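Local coordinates for putative lipoprotein (Clostridium difficile, PDB 4EXR), which is of unknown function but carries two PepSY (YPEB) domains, probably sits on the cell surface as a lipoprotein, and forms a dimer, at residues A[60-65]-A[80-85]; A[53-58]-A[132-137]; A[74-79]-A[86-91]. All blocks are in the same frame, centred on the assembly; numbering follows the deposited sequence. Where two conformers were deposited one is given.

Contact 1. Residues A[60-65]-A[80-85]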
loop_
_atom_site.group_PDB
_atom_site.type_symbol
_atom_site.label_atom_id
_atom_site.label_comp_id
_atom_site.label_asym_id
_atom_site.label_seq_id
_atom_site.Cartn_x
_atom_site.Cartn_y
_atom_site.Cartn_z
ATOM N N ASN A 60 -7.027 17.753 5.624
ATOM C CA ASN A 60 -6.915 18.494 6.875
ATOM C C ASN A 60 -5.856 17.949 7.833
ATOM O O ASN A 60 -5.918 18.193 9.043
ATOM C CB ASN A 60 -8.278 18.584 7.568
ATOM C CG ASN A 60 -9.209 19.573 6.891
ATOM O OD1 ASN A 60 -8.763 20.566 6.311
ATOM N ND2 ASN A 60 -10.510 19.307 6.960
ATOM N N LYS A 61 -4.881 17.225 7.280
ATOM C CA LYS A 61 -3.765 16.696 8.051
ATOM C C LYS A 61 -2.442 17.088 7.394
ATOM O O LYS A 61 -2.372 17.275 6.184
ATOM C CB LYS A 61 -3.822 15.167 8.091
ATOM C CG LYS A 61 -4.930 14.547 8.919
ATOM C CD LYS A 61 -4.993 13.046 8.634
ATOM C CE LYS A 61 -5.834 12.287 9.660
ATOM N NZ LYS A 61 -5.035 11.922 10.868
ATOM N N PHE A 62 -1.388 17.205 8.194
ATOM C CA PHE A 62 -0.047 17.246 7.634
ATOM C C PHE A 62 0.579 15.901 7.914
ATOM O O PHE A 62 0.429 15.336 9.005
ATOM C CB PHE A 62 0.769 18.403 8.199
ATOM C CG PHE A 62 0.197 19.747 7.857
ATOM C CD1 PHE A 62 -0.781 20.322 8.657
ATOM C CD2 PHE A 62 0.593 20.411 6.705
ATOM C CE1 PHE A 62 -1.330 21.553 8.334
ATOM C CE2 PHE A 62 0.042 21.654 6.378
ATOM C CZ PHE A 62 -0.917 22.214 7.188
ATOM N N VAL A 63 1.263 15.376 6.909
ATOM C CA VAL A 63 1.649 13.979 6.922
ATOM C C VAL A 63 3.101 13.822 6.486
ATOM O O VAL A 63 3.491 14.315 5.430
ATOM C CB VAL A 63 0.723 13.159 5.973
ATOM C CG1 VAL A 63 1.157 11.700 5.887
ATOM C CG2 VAL A 63 -0.744 13.265 6.427
ATOM N N TYR A 64 3.890 13.151 7.322
ATOM C CA TYR A 64 5.220 12.692 6.946
ATOM C C TYR A 64 5.085 11.390 6.197
ATOM O O TYR A 64 4.353 10.496 6.631
ATOM C CB TYR A 64 6.069 12.402 8.188
ATOM C CG TYR A 64 6.508 13.616 8.974
ATOM C CD1 TYR A 64 7.479 14.488 8.473
ATOM C CD2 TYR A 64 5.986 13.864 10.242
ATOM C CE1 TYR A 64 7.886 15.600 9.211
ATOM C CE2 TYR A 64 6.390 14.961 10.984
ATOM C CZ TYR A 64 7.331 15.823 10.473
ATOM O OH TYR A 64 7.717 16.907 11.232
ATOM N N THR A 65 5.793 11.271 5.077
ATOM C CA THR A 65 5.903 9.977 4.409
ATOM C C THR A 65 7.365 9.585 4.507
ATOM O O THR A 65 8.227 10.364 4.121
ATOM C CB THR A 65 5.455 10.059 2.933
ATOM O OG1 THR A 65 4.094 10.506 2.883
ATOM C CG2 THR A 65 5.573 8.684 2.218
ATOM N N ASP A 80 0.987 11.098 10.862
ATOM C CA ASP A 80 0.428 12.428 11.121
ATOM C C ASP A 80 1.444 13.301 11.856
ATOM O O ASP A 80 1.950 12.924 12.913
ATOM C CB ASP A 80 -0.856 12.300 11.948
ATOM C CG ASP A 80 -1.615 13.628 12.087
ATOM O OD1 ASP A 80 -1.030 14.639 12.530
ATOM O OD2 ASP A 80 -2.819 13.649 11.761
ATOM N N ALA A 81 1.733 14.469 11.290
ATOM C CA ALA A 81 2.813 15.333 11.776
ATOM C C ALA A 81 2.426 16.084 13.055
ATOM O O ALA A 81 3.237 16.795 13.634
ATOM C CB ALA A 81 3.217 16.321 10.707
ATOM N N ASN A 82 1.186 15.921 13.484
ATOM C CA ASN A 82 0.742 16.535 14.733
ATOM C C ASN A 82 0.342 15.522 15.798
ATOM O O ASN A 82 0.590 15.731 16.984
ATOM C CB ASN A 82 -0.380 17.547 14.472
ATOM C CG ASN A 82 0.134 18.799 13.796
ATOM O OD1 ASN A 82 0.939 19.534 14.372
ATOM N ND2 ASN A 82 -0.309 19.042 12.567
ATOM N N THR A 83 -0.251 14.412 15.372
ATOM C CA THR A 83 -0.786 13.441 16.324
ATOM C C THR A 83 0.080 12.203 16.465
ATOM O O THR A 83 -0.083 11.439 17.417
ATOM C CB THR A 83 -2.208 13.004 15.944
ATOM O OG1 THR A 83 -2.160 12.196 14.764
ATOM C CG2 THR A 83 -3.098 14.227 15.692
ATOM N N LYS A 84 0.985 12.002 15.506
ATOM C CA LYS A 84 1.879 10.849 15.493
ATOM C C LYS A 84 1.167 9.541 15.111
ATOM O O LYS A 84 1.783 8.473 15.127
ATOM C CB LYS A 84 2.617 10.713 16.834
ATOM C CG LYS A 84 4.039 10.209 16.747
ATOM C CD LYS A 84 4.528 9.709 18.106
ATOM C CE LYS A 84 4.701 10.843 19.101
ATOM N NZ LYS A 84 5.936 11.635 18.838
ATOM N N ASP A 85 -0.118 9.625 14.760
ATOM C CA ASP A 85 -0.865 8.450 14.289
ATOM C C ASP A 85 -0.239 7.886 13.013
ATOM O O ASP A 85 0.081 8.640 12.099
ATOM C CB ASP A 85 -2.297 8.823 13.936
ATOM C CG ASP A 85 -3.117 9.229 15.145
ATOM O OD1 ASP A 85 -2.929 8.626 16.228
ATOM O OD2 ASP A 85 -3.948 10.158 15.003
HETATM O O HOH W 1 -1.799 17.043 10.981
#

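Contact 2. Residues A[53-58]-A[132-137]. With NA (sodium ion), chain B.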
loop_
_atom_site.group_PDB
_atom_site.type_symbol
_atom_site.label_atom_id
_atom_site.label_comp_id
_atom_site.label_asym_id
_atom_site.label_seq_id
_atom_site.Cartn_x
_atom_site.Cartn_y
_atom_site.Cartn_z
ATOM N N LEU A 53 12.023 10.968 2.362
ATOM C CA LEU A 53 11.262 11.513 3.480
ATOM C C LEU A 53 10.609 12.787 2.982
ATOM O O LEU A 53 11.232 13.573 2.272
ATOM C CB LEU A 53 12.194 11.833 4.650
ATOM C CG LEU A 53 11.561 12.558 5.846
ATOM C CD1 LEU A 53 10.522 11.697 6.513
ATOM C CD2 LEU A 53 12.625 12.959 6.847
ATOM N N SER A 54 9.345 12.988 3.319
ATOM C CA SER A 54 8.678 14.218 2.896
ATOM C C SER A 54 7.597 14.623 3.886
ATOM O O SER A 54 7.146 13.821 4.690
ATOM C CB SER A 54 8.078 14.071 1.500
ATOM O OG SER A 54 6.984 13.175 1.517
ATOM N N LEU A 55 7.210 15.889 3.813
ATOM C CA LEU A 55 6.099 16.407 4.583
ATOM C C LEU A 55 5.199 17.150 3.611
ATOM O O LEU A 55 5.659 18.007 2.857
ATOM C CB LEU A 55 6.601 17.358 5.669
ATOM C CG LEU A 55 5.504 18.052 6.505
ATOM C CD1 LEU A 55 4.599 17.036 7.203
ATOM C CD2 LEU A 55 6.154 18.982 7.506
ATOM N N GLU A 56 3.918 16.808 3.615
ATOM C CA GLU A 56 2.962 17.495 2.763
ATOM C C GLU A 56 1.607 17.557 3.445
ATOM O O GLU A 56 1.356 16.852 4.422
ATOM C CB GLU A 56 2.824 16.772 1.425
ATOM C CG GLU A 56 2.181 15.408 1.544
ATOM C CD GLU A 56 2.468 14.521 0.345
ATOM O OE1 GLU A 56 2.980 15.040 -0.671
ATOM O OE2 GLU A 56 2.191 13.306 0.425
ATOM N N ARG A 57 0.741 18.422 2.926
ATOM C CA ARG A 57 -0.631 18.532 3.398
ATOM C C ARG A 57 -1.478 17.470 2.709
ATOM O O ARG A 57 -1.347 17.247 1.505
ATOM C CB ARG A 57 -1.178 19.927 3.079
ATOM C CG ARG A 57 -2.589 20.219 3.598
ATOM C CD ARG A 57 -2.952 21.690 3.375
ATOM N NE ARG A 57 -4.243 22.063 3.956
ATOM C CZ ARG A 57 -5.359 22.243 3.253
ATOM N NH1 ARG A 57 -5.351 22.081 1.935
ATOM N NH2 ARG A 57 -6.484 22.587 3.867
ATOM N N ASP A 58 -2.333 16.800 3.475
ATOM C CA ASP A 58 -3.289 15.862 2.898
ATOM C C ASP A 58 -4.653 16.166 3.496
ATOM O O ASP A 58 -4.945 15.753 4.619
ATOM C CB ASP A 58 -2.888 14.414 3.186
ATOM C CG ASP A 58 -3.715 13.401 2.394
ATOM O OD1 ASP A 58 -4.886 13.690 2.060
ATOM O OD2 ASP A 58 -3.190 12.305 2.105
ATOM N N LYS A 132 4.808 24.668 0.021
ATOM C CA LYS A 132 3.716 23.702 0.028
ATOM C C LYS A 132 4.153 22.320 0.499
ATOM O O LYS A 132 3.360 21.580 1.070
ATOM C CB LYS A 132 3.132 23.551 -1.378
ATOM C CG LYS A 132 2.542 24.825 -1.957
ATOM C CD LYS A 132 1.258 25.215 -1.248
ATOM C CE LYS A 132 0.655 26.468 -1.867
ATOM N NZ LYS A 132 -0.678 26.774 -1.289
ATOM N N GLU A 133 5.407 21.972 0.219
ATOM C CA GLU A 133 5.931 20.652 0.543
ATOM C C GLU A 133 7.439 20.724 0.681
ATOM O O GLU A 133 8.083 21.615 0.128
ATOM C CB GLU A 133 5.563 19.637 -0.555
ATOM C CG GLU A 133 5.960 18.190 -0.234
ATOM C CD GLU A 133 6.149 17.326 -1.468
ATOM O OE1 GLU A 133 5.347 17.462 -2.413
ATOM O OE2 GLU A 133 7.104 16.515 -1.492
ATOM N N TRP A 134 8.003 19.789 1.446
ATOM C CA TRP A 134 9.443 19.599 1.416
ATOM C C TRP A 134 9.731 18.109 1.418
ATOM O O TRP A 134 8.923 17.308 1.889
ATOM C CB TRP A 134 10.192 20.339 2.535
ATOM C CG TRP A 134 9.936 19.893 3.950
ATOM C CD1 TRP A 134 9.179 20.552 4.897
ATOM C CD2 TRP A 134 10.460 18.724 4.601
ATOM N NE1 TRP A 134 9.205 19.855 6.079
ATOM C CE2 TRP A 134 9.975 18.735 5.926
ATOM C CE3 TRP A 134 11.289 17.670 4.190
ATOM C CZ2 TRP A 134 10.284 17.731 6.834
ATOM C CZ3 TRP A 134 11.598 16.681 5.102
ATOM C CH2 TRP A 134 11.094 16.715 6.405
ATOM N N SER A 135 10.866 17.748 0.842
ATOM C CA SER A 135 11.327 16.377 0.893
ATOM C C SER A 135 12.844 16.345 1.026
ATOM O O SER A 135 13.524 17.358 0.843
ATOM C CB SER A 135 10.846 15.581 -0.324
ATOM O OG SER A 135 11.189 16.213 -1.540
ATOM N N LEU A 136 13.354 15.183 1.395
ATOM C CA LEU A 136 14.775 14.937 1.417
ATOM C C LEU A 136 14.996 13.837 0.399
ATOM O O LEU A 136 14.260 12.854 0.378
ATOM C CB LEU A 136 15.210 14.479 2.803
ATOM C CG LEU A 136 15.419 15.631 3.781
ATOM C CD1 LEU A 136 15.282 15.139 5.214
ATOM C CD2 LEU A 136 16.794 16.261 3.538
ATOM N N ASP A 137 16.002 14.020 -0.449
ATOM C CA ASP A 137 16.292 13.086 -1.527
ATOM C C ASP A 137 17.802 13.088 -1.748
ATOM O O ASP A 137 18.510 13.952 -1.220
ATOM C CB ASP A 137 15.559 13.519 -2.799
ATOM C CG ASP A 137 15.433 12.389 -3.835
ATOM O OD1 ASP A 137 15.783 11.221 -3.536
ATOM O OD2 ASP A 137 14.964 12.674 -4.957
HETATM NA NA NA B . 15.281 9.105 -2.690
HETATM O O HOH W 2 1.255 19.791 0.094
HETATM O O HOH W 3 14.437 7.101 -3.626
HETATM O O HOH W 4 17.585 8.670 -2.656
#

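Contact 3. Residues A[74-79]-A[86-91]. With PO4 (phosphate ion), chain C; PO4 (phosphate ion), chain D.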
loop_
_atom_site.group_PDB
_atom_site.type_symbol
_atom_site.label_atom_id
_atom_site.label_comp_id
_atom_site.label_asym_id
_atom_site.label_seq_id
_atom_site.Cartn_x
_atom_site.Cartn_y
_atom_site.Cartn_z
ATOM N N GLU A 74 10.614 -2.986 0.109
ATOM C CA GLU A 74 10.480 -1.557 0.352
ATOM C C GLU A 74 9.389 -1.343 1.384
ATOM O O GLU A 74 8.421 -2.111 1.457
ATOM C CB GLU A 74 10.157 -0.782 -0.925
ATOM C CG GLU A 74 9.042 -1.357 -1.760
ATOM C CD GLU A 74 8.887 -0.607 -3.069
ATOM O OE1 GLU A 74 9.152 0.614 -3.078
ATOM O OE2 GLU A 74 8.517 -1.237 -4.084
ATOM N N TYR A 75 9.558 -0.297 2.179
ATOM C CA TYR A 75 8.653 -0.017 3.287
ATOM C C TYR A 75 8.240 1.434 3.173
ATOM O O TYR A 75 9.057 2.294 2.842
ATOM C CB TYR A 75 9.366 -0.199 4.620
ATOM C CG TYR A 75 9.926 -1.571 4.839
ATOM C CD1 TYR A 75 9.100 -2.626 5.209
ATOM C CD2 TYR A 75 11.289 -1.822 4.682
ATOM C CE1 TYR A 75 9.617 -3.901 5.408
ATOM C CE2 TYR A 75 11.806 -3.081 4.893
ATOM C CZ TYR A 75 10.967 -4.116 5.255
ATOM O OH TYR A 75 11.487 -5.374 5.458
ATOM N N LYS A 76 6.968 1.709 3.439
ATOM C CA LYS A 76 6.485 3.077 3.395
ATOM C C LYS A 76 5.560 3.326 4.565
ATOM O O LYS A 76 4.628 2.558 4.823
ATOM C CB LYS A 76 5.772 3.387 2.080
ATOM C CG LYS A 76 5.228 4.814 2.031
ATOM C CD LYS A 76 4.687 5.185 0.664
ATOM C CE LYS A 76 3.432 4.412 0.336
ATOM N NZ LYS A 76 2.814 4.912 -0.925
HETATM N N MSE A 77 5.854 4.386 5.306
HETATM C CA MSE A 77 5.001 4.740 6.429
HETATM C C MSE A 77 4.516 6.163 6.261
HETATM O O MSE A 77 5.266 7.039 5.826
HETATM C CB MSE A 77 5.735 4.612 7.765
HETATM C CG MSE A 77 6.081 3.187 8.155
HETATM SE SE MSE A 77 6.703 3.092 9.989
HETATM C CE MSE A 77 5.039 3.479 10.911
ATOM N N LYS A 78 3.262 6.381 6.606
ATOM C CA LYS A 78 2.724 7.740 6.696
ATOM C C LYS A 78 2.357 8.014 8.141
ATOM O O LYS A 78 1.702 7.199 8.784
ATOM C CB LYS A 78 1.516 7.930 5.782
ATOM C CG LYS A 78 1.869 7.935 4.297
ATOM C CD LYS A 78 0.626 8.193 3.457
ATOM C CE LYS A 78 0.985 8.325 1.986
ATOM N NZ LYS A 78 -0.210 8.092 1.123
ATOM N N ILE A 79 2.808 9.160 8.638
ATOM C CA ILE A 79 2.653 9.528 10.034
ATOM C C ILE A 79 2.081 10.937 10.118
ATOM O O ILE A 79 2.613 11.864 9.500
ATOM C CB ILE A 79 4.029 9.499 10.751
ATOM C CG1 ILE A 79 4.613 8.082 10.734
ATOM C CG2 ILE A 79 3.895 9.991 12.183
ATOM C CD1 ILE A 79 6.128 8.055 10.781
ATOM N N VAL A 86 -0.102 6.564 12.945
ATOM C CA VAL A 86 0.358 5.893 11.730
ATOM C C VAL A 86 -0.828 5.756 10.779
ATOM O O VAL A 86 -1.786 5.068 11.080
ATOM C CB VAL A 86 0.944 4.504 12.051
ATOM C CG1 VAL A 86 1.365 3.761 10.754
ATOM C CG2 VAL A 86 2.130 4.644 12.991
ATOM N N LEU A 87 -0.778 6.444 9.645
ATOM C CA LEU A 87 -1.892 6.445 8.698
ATOM C C LEU A 87 -1.734 5.351 7.635
ATOM O O LEU A 87 -2.702 4.889 7.038
ATOM C CB LEU A 87 -1.949 7.791 8.000
ATOM C CG LEU A 87 -2.081 8.947 8.998
ATOM C CD1 LEU A 87 -2.083 10.272 8.269
ATOM C CD2 LEU A 87 -3.339 8.763 9.847
ATOM N N GLU A 88 -0.499 4.970 7.385
ATOM C CA GLU A 88 -0.225 3.875 6.464
ATOM C C GLU A 88 1.066 3.191 6.873
ATOM O O GLU A 88 2.004 3.846 7.314
ATOM C CB GLU A 88 -0.136 4.361 5.014
ATOM C CG GLU A 88 0.120 3.214 4.026
ATOM C CD GLU A 88 0.221 3.645 2.572
ATOM O OE1 GLU A 88 0.254 4.858 2.289
ATOM O OE2 GLU A 88 0.279 2.750 1.701
ATOM N N ASP A 89 1.103 1.868 6.737
ATOM C CA ASP A 89 2.322 1.103 6.963
ATOM C C ASP A 89 2.315 -0.004 5.910
ATOM O O ASP A 89 1.529 -0.949 6.002
ATOM C CB ASP A 89 2.319 0.528 8.382
ATOM C CG ASP A 89 3.596 -0.228 8.727
ATOM O OD1 ASP A 89 4.398 -0.547 7.818
ATOM O OD2 ASP A 89 3.784 -0.532 9.923
ATOM N N LYS A 90 3.172 0.136 4.905
ATOM C CA LYS A 90 3.117 -0.739 3.743
ATOM C C LYS A 90 4.475 -1.383 3.483
ATOM O O LYS A 90 5.496 -0.696 3.439
ATOM C CB LYS A 90 2.679 0.072 2.524
ATOM C CG LYS A 90 2.546 -0.719 1.237
ATOM C CD LYS A 90 2.337 0.242 0.089
ATOM C CE LYS A 90 1.944 -0.458 -1.184
ATOM N NZ LYS A 90 2.001 0.493 -2.332
ATOM N N THR A 91 4.469 -2.706 3.334
ATOM C CA THR A 91 5.647 -3.465 2.931
ATOM C C THR A 91 5.344 -4.069 1.562
ATOM O O THR A 91 4.255 -4.596 1.358
ATOM C CB THR A 91 5.895 -4.639 3.903
ATOM O OG1 THR A 91 6.045 -4.140 5.238
ATOM C CG2 THR A 91 7.152 -5.431 3.499
HETATM P P PO4 C . -0.489 3.555 -1.856
HETATM O O1 PO4 C . -0.638 4.864 -2.595
HETATM O O2 PO4 C . -1.787 3.223 -1.159
HETATM O O3 PO4 C . -0.128 2.459 -2.825
HETATM O O4 PO4 C . 0.591 3.700 -0.829
HETATM P P PO4 D . -1.542 -0.835 -3.639
HETATM O O1 PO4 D . -2.165 -1.112 -4.987
HETATM O O2 PO4 D . -0.040 -0.776 -3.784
HETATM O O3 PO4 D . -2.060 0.471 -3.094
HETATM O O4 PO4 D . -1.898 -1.951 -2.705
#

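Contact 1. Residues A[60-65]-A[80-85]
In the first PepSY domain, the loop that turns strand 73-80 into strand 86-93 lies against the start of strand 61-69, and Ala81 and Asp80 make the junction with Phe62 and Lys61. Ala81 N gives a nearly straight bond to Phe62 O (2.8 Å, 173° at the hydrogen). The methyl of Ala81 then wedges between two aromatic residues of the strand, with Ala81 CB 3.5 Å from Tyr64 CE2 and 4.1 Å from Phe62 CB. The Tyr64 ring reaches beyond it to a hydrogen bond from OH to Val32 O.

Asp80 divides its carboxylate between two tasks. Asp80 OD2 takes Lys61 NZ in a salt bridge on its anti lone pair (2.9 Å); the lysine chain bends at its last torsion, chi4 -85°, and crosses the acid at about a right angle. Asp80 OD1 stays with its own loop and receives Asn82 N nearly head-on (2.7 Å) and Thr83 N from above the carboxylate plane (3.0 Å). A water donates to the same OD1 and accepts from Phe62 N and Asn82 ND2, so it bridges strand and loop. Four bonds therefore grip the buried acid, which probably favours its charged form. The double acceptance by OD1 is that of an Asx turn and Asx motif, here shaping the connection of a beta hairpin.

Contact 2. Residues A[53-58]-A[132-137]
Leu55 and Trp134 form one rung of the antiparallel pairing that joins the two PepSY domains into a continuous sheet, strand 49-58 of the first running beside strand 130-139 of the second. The short segments lie 4.6 Å apart and almost exactly antiparallel. Leu55 N donates to Trp134 O (2.9 Å), and the longer return bond, Trp134 N to Leu55 O, is 3.3 Å; Leu136 N to Leu53 O marks the next hydrogen-bonded pair.

The leucines and the tryptophan occupy the face that meets helix 34-44. Trp134 holds its CG between the backbone N and the carbonyl carbon (chi1 66°), which lays the indole across toward the neighbouring strand. There Leu55 CB sits over one face, 3.9 Å from the centroid of the five-membered ring of Trp134 in a CH-pi contact. With CG of Leu55 swung away from its backbone N (chi1 176°), Leu55 CD2 comes to 3.5 Å from Trp134 NE1. Leu53 meets the same ring differently: a like turn (chi1 174°) brings Leu53 CD2 to the edge, near the ring plane, 4.1 Å from Trp134 CH2, where it also touches Leu136 CD1 alongside. Tyr34 of the helix packs on Leu53 and on Trp134.

The other face is polar. Ser54 and Ser135 meet through their CB atoms, while Glu56 and, in the conformer described, Glu133 stand side by side, two like charges close together. Where the pairing ends, a water joins Arg57 N to Lys132 O. Toward the opposite end Asp137, with Val51 and Asp52, binds a sodium ion that two waters also ligate; Asp137 OD1 stands 2.3 Å from the metal.

Contact 3. Residues A[74-79]-A[86-91]
Lys90 NZ is gripped from several sides over one face of the hairpin formed by strands 73-80 and 86-93: it bonds to O3 of one phosphate at 2.9 Å and to O2 of a second at 2.8 Å, and makes a salt bridge to Glu92. Its fully extended chain carries it there. Across the strands Lys76, in the conformer described, points its amine at O4 of the first phosphate, an approach too short to be trusted in detail. Glu88 OE2 lies 2.7 Å from the same O4. Glu88 OE1 makes a weak, long salt bridge to Lys78 NZ (3.5 Å), and the two side chains cross at a slant.

Beneath the charges Lys76 and Lys90 exchange two backbone bonds. Farther along, Lys78 O accepts Leu87 N at 2.7 Å and Glu88 N only weakly, so Leu87 and Glu88 both face Lys78 in a classic beta bulge. On the other face, toward helix 34-44, the selenomethionine Met77 lays CE 3.7 Å from Val86 CG1, and Thr91 OG1 meets the edge of the Tyr75 ring.

Strand 86-93 continues the sheet into the second subunit through an antiparallel ladder, and Lys76 and Lys90 of that subunit also bind phosphate. The ions probably came from the crystallisation liquor; they would probably balance part of the positive charge of the lysines that both subunits bring there.

How the contacts relate
From the N terminus, after helix 34-44, segment 53-58 of the first strand is joined much later in the chain by 132-137, which closes contact 2, the longest loop of the three and the seam between the two PepSY domains. Contacts 1 and 3 both fall within that loop. Segment 60-65 follows in the neighbouring strand, then 74-79, then 80-85 and 86-91, so contacts 1 and 3 cross along the chain. They touch where Tyr64 N probably bonds to Ile79 O and where Leu87 packs on Val63. Contact 1 in turn meets contact 2 through Val63 N and Glu56 O. One sheet thus runs from the domain seam to the dimer edge.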